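Local coordinates for uncharacterized protein (Mycobacterium tuberculosis, PDB 4Q6U) that is of uncharacterised function but, with one GAF-like and two PAS-like domains, probably acts as a triple sensor-domain protein, at residues B[308-320]-B[329-341]. Numbering follows the deposited sequence.
Sequences DWVPVHVTVNRIE and LVALRLPTDEELA
His-313 swings its ring opposite its own backbone N (chi1 -177°), and Arg-333, its cross-strand partner, sets CG between N and the carbonyl carbon (chi1 67°) before running out straight to NE. The two side chains therefore leave the sheet side by side, and the guanidinium lies flat on the imidazole, centres 3.7 Å apart and planes 8° from parallel. Glu-339, from the first turn of the C-terminal helix, meets the guanidinium end-on with both syn lone pairs: NH2 of Arg-333 reaches OE2 of Glu-339 at 2.6 Å, while NH1 donates to OE1. Edge contacts thus fix the rotation of the guanidinium, and NH1 also bonds to the carbonyl of Leu-334. OE1 does double duty, accepting Thr-336 N at 2.8 Å on its anti side; Thr-336 OG1 in return accepts from Glu-339 N, which closes a capping box. In the plane of the imidazole, a water 2.7 Å from His-313 ND1 donates to Ala-331 O and also bonds Thr-315 OG1, which has a further partner in Ser-297.

From this cluster onward, six backbone hydrogen bonds run down the strands, two at each of the pairs His-313/Arg-333, Thr-315/Ala-331 and Asn-317/Leu-329. On the other face, CD2 of Leu-332 packs 3.5 Å from CG2 of Val-314, and Val-330 fits between Val-314 and Val-316. Past the end of strand 325-333, Leu-340 CD2 rests 3.6 Å from Pro-311 CB, an apolar contact between helix and strand. This is the antiparallel hairpin of strands 309-320 and 325-333 in the five-stranded 2-1-5-4-3 sheet characteristic of a PAS domain.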
# COMPACT_ATOMS: atom_id res chain seq x y z
N ASP B 308 -9.31 31.62 24.54
CA ASP B 308 -9.85 31.75 23.19
C ASP B 308 -8.85 31.23 22.15
O ASP B 308 -9.21 30.46 21.25
CB ASP B 308 -10.21 33.21 22.89
CG ASP B 308 -11.50 33.65 23.57
OD1 ASP B 308 -12.31 32.77 23.92
OD2 ASP B 308 -11.70 34.87 23.75
N TRP B 309 -7.60 31.64 22.28
CA TRP B 309 -6.61 31.34 21.26
C TRP B 309 -5.33 30.75 21.83
O TRP B 309 -4.87 31.14 22.91
CB TRP B 309 -6.30 32.60 20.45
CG TRP B 309 -7.52 33.16 19.77
CD1 TRP B 309 -8.16 34.33 20.05
CD2 TRP B 309 -8.26 32.54 18.71
NE1 TRP B 309 -9.24 34.49 19.22
CE2 TRP B 309 -9.33 33.41 18.39
CE3 TRP B 309 -8.12 31.35 18.00
CZ2 TRP B 309 -10.25 33.12 17.39
CZ3 TRP B 309 -9.04 31.06 17.00
CH2 TRP B 309 -10.09 31.94 16.71
N VAL B 310 -4.76 29.80 21.09
CA VAL B 310 -3.51 29.15 21.46
C VAL B 310 -2.58 29.14 20.25
O VAL B 310 -2.96 28.64 19.19
CB VAL B 310 -3.76 27.70 21.96
CG1 VAL B 310 -2.46 26.93 22.03
CG2 VAL B 310 -4.45 27.73 23.32
N PRO B 311 -1.38 29.72 20.39
CA PRO B 311 -0.41 29.70 19.29
C PRO B 311 0.14 28.30 19.05
O PRO B 311 0.57 27.64 19.98
CB PRO B 311 0.70 30.65 19.77
CG PRO B 311 0.54 30.70 21.26
CD PRO B 311 -0.93 30.55 21.52
N VAL B 312 0.10 27.85 17.80
CA VAL B 312 0.57 26.51 17.45
C VAL B 312 1.46 26.63 16.23
O VAL B 312 1.10 27.29 15.26
CB VAL B 312 -0.58 25.53 17.12
CG1 VAL B 312 -0.02 24.20 16.54
CG2 VAL B 312 -1.47 25.30 18.34
N HIS B 313 2.63 25.99 16.29
CA HIS B 313 3.53 26.01 15.15
C HIS B 313 3.12 24.95 14.14
O HIS B 313 3.03 23.76 14.47
CB HIS B 313 4.98 25.80 15.59
CG HIS B 313 5.96 25.88 14.46
ND1 HIS B 313 6.21 24.83 13.62
CD2 HIS B 313 6.74 26.91 14.04
CE1 HIS B 313 7.11 25.19 12.72
NE2 HIS B 313 7.45 26.45 12.95
N VAL B 314 2.87 25.39 12.92
CA VAL B 314 2.30 24.56 11.87
C VAL B 314 3.25 24.44 10.68
O VAL B 314 3.75 25.45 10.19
CB VAL B 314 0.96 25.14 11.40
CG1 VAL B 314 0.46 24.40 10.21
CG2 VAL B 314 -0.06 25.10 12.54
N THR B 315 3.50 23.21 10.24
CA THR B 315 4.31 22.96 9.04
C THR B 315 3.49 22.15 8.04
O THR B 315 2.95 21.10 8.37
CB THR B 315 5.62 22.24 9.39
OG1 THR B 315 6.40 23.07 10.25
CG2 THR B 315 6.42 21.91 8.13
N VAL B 316 3.39 22.65 6.81
CA VAL B 316 2.39 22.17 5.86
C VAL B 316 2.99 21.71 4.55
O VAL B 316 3.79 22.43 3.94
CB VAL B 316 1.35 23.26 5.54
CG1 VAL B 316 0.11 22.64 4.92
CG2 VAL B 316 0.98 24.01 6.79
N ASN B 317 2.62 20.50 4.12
CA ASN B 317 2.99 19.99 2.81
C ASN B 317 1.73 19.65 2.02
O ASN B 317 0.72 19.28 2.61
CB ASN B 317 3.89 18.75 2.92
CG ASN B 317 5.30 19.09 3.40
OD1 ASN B 317 6.22 19.26 2.60
ND2 ASN B 317 5.47 19.20 4.71
N ARG B 318 1.78 19.78 0.71
CA ARG B 318 0.65 19.39 -0.12
C ARG B 318 0.75 17.92 -0.51
O ARG B 318 1.77 17.50 -1.04
CB ARG B 318 0.57 20.25 -1.38
CG ARG B 318 -0.65 20.00 -2.22
CD ARG B 318 -0.74 20.98 -3.39
NE ARG B 318 0.20 20.65 -4.45
CZ ARG B 318 0.40 21.41 -5.52
NH1 ARG B 318 -0.27 22.54 -5.67
NH2 ARG B 318 1.28 21.04 -6.45
N ILE B 319 -0.29 17.15 -0.23
CA ILE B 319 -0.35 15.75 -0.63
C ILE B 319 -1.34 15.56 -1.77
O ILE B 319 -2.48 16.01 -1.69
CB ILE B 319 -0.78 14.84 0.54
CG1 ILE B 319 0.03 15.14 1.81
CG2 ILE B 319 -0.66 13.37 0.16
CD1 ILE B 319 1.54 15.15 1.60
N GLU B 320 -0.92 14.87 -2.83
CA GLU B 320 -1.82 14.60 -3.94
C GLU B 320 -2.49 13.24 -3.78
O GLU B 320 -1.83 12.20 -3.88
CB GLU B 320 -1.07 14.66 -5.27
CG GLU B 320 -1.96 14.59 -6.50
CD GLU B 320 -1.17 14.67 -7.80
OE1 GLU B 320 -0.01 15.11 -7.78
OE2 GLU B 320 -1.72 14.28 -8.86
N LEU B 329 -0.83 17.99 4.45
CA LEU B 329 -0.18 17.28 5.54
C LEU B 329 0.35 18.33 6.50
O LEU B 329 1.23 19.11 6.15
CB LEU B 329 0.96 16.39 5.05
CG LEU B 329 1.84 15.87 6.19
CD1 LEU B 329 1.04 14.93 7.07
CD2 LEU B 329 3.10 15.21 5.67
N VAL B 330 -0.21 18.37 7.70
CA VAL B 330 0.16 19.38 8.66
C VAL B 330 0.88 18.76 9.85
O VAL B 330 0.43 17.76 10.39
CB VAL B 330 -1.08 20.16 9.15
CG1 VAL B 330 -0.70 21.09 10.25
CG2 VAL B 330 -1.72 20.92 8.00
N ALA B 331 2.01 19.36 10.24
CA ALA B 331 2.72 18.95 11.45
C ALA B 331 2.53 20.00 12.54
O ALA B 331 2.94 21.14 12.38
CB ALA B 331 4.19 18.73 11.16
N LEU B 332 1.92 19.60 13.65
CA LEU B 332 1.58 20.54 14.71
C LEU B 332 2.42 20.37 15.95
O LEU B 332 2.55 19.28 16.48
CB LEU B 332 0.12 20.37 15.11
CG LEU B 332 -0.88 20.43 13.97
CD1 LEU B 332 -2.19 19.89 14.48
CD2 LEU B 332 -1.02 21.87 13.60
N ARG B 333 2.94 21.48 16.45
CA ARG B 333 3.66 21.47 17.71
C ARG B 333 3.61 22.84 18.39
O ARG B 333 3.25 23.84 17.78
CB ARG B 333 5.12 21.04 17.49
CG ARG B 333 5.97 22.03 16.69
CD ARG B 333 7.47 21.67 16.74
NE ARG B 333 8.28 22.46 15.80
CZ ARG B 333 8.55 23.75 15.94
NH1 ARG B 333 8.07 24.43 16.97
NH2 ARG B 333 9.30 24.38 15.04
N LEU B 334 3.97 22.87 19.67
CA LEU B 334 4.09 24.14 20.39
C LEU B 334 5.21 25.00 19.79
O LEU B 334 6.27 24.49 19.46
CB LEU B 334 4.34 23.87 21.87
CG LEU B 334 3.19 23.14 22.56
CD1 LEU B 334 3.52 22.86 24.02
CD2 LEU B 334 1.92 23.97 22.45
N PRO B 335 4.97 26.32 19.65
CA PRO B 335 6.02 27.20 19.14
C PRO B 335 6.99 27.60 20.24
O PRO B 335 6.57 27.71 21.39
CB PRO B 335 5.24 28.41 18.62
CG PRO B 335 4.03 28.47 19.52
CD PRO B 335 3.72 27.05 19.94
N THR B 336 8.26 27.80 19.89
CA THR B 336 9.26 28.27 20.84
C THR B 336 9.07 29.75 21.15
O THR B 336 8.34 30.44 20.44
CB THR B 336 10.70 28.08 20.31
OG1 THR B 336 10.85 28.78 19.08
CG2 THR B 336 11.00 26.60 20.09
N ASP B 337 9.72 30.23 22.20
CA ASP B 337 9.66 31.65 22.54
C ASP B 337 10.14 32.46 21.34
O ASP B 337 9.54 33.48 20.99
CB ASP B 337 10.51 31.96 23.78
N GLU B 338 11.19 31.97 20.70
CA GLU B 338 11.74 32.58 19.50
C GLU B 338 10.70 32.64 18.38
O GLU B 338 10.50 33.69 17.76
CB GLU B 338 12.98 31.82 19.04
N GLU B 339 10.02 31.52 18.14
CA GLU B 339 9.05 31.44 17.06
C GLU B 339 7.88 32.39 17.27
O GLU B 339 7.34 32.96 16.32
CB GLU B 339 8.53 30.00 16.90
CG GLU B 339 9.30 29.19 15.86
CD GLU B 339 9.25 27.69 16.11
OE1 GLU B 339 8.68 27.28 17.14
OE2 GLU B 339 9.77 26.93 15.27
N LEU B 340 7.48 32.57 18.53
CA LEU B 340 6.38 33.47 18.85
C LEU B 340 6.75 34.90 18.48
O LEU B 340 5.93 35.67 17.98
CB LEU B 340 6.01 33.38 20.33
CG LEU B 340 5.44 32.05 20.83
CD1 LEU B 340 5.58 31.99 22.34
CD2 LEU B 340 3.97 31.90 20.42
N ALA B 341 8.01 35.26 18.73
CA ALA B 341 8.50 36.60 18.45
C ALA B 341 8.43 36.92 16.95
O ALA B 341 7.91 37.96 16.56
CB ALA B 341 9.91 36.77 18.96
O HOH W 1 5.39 22.34 12.89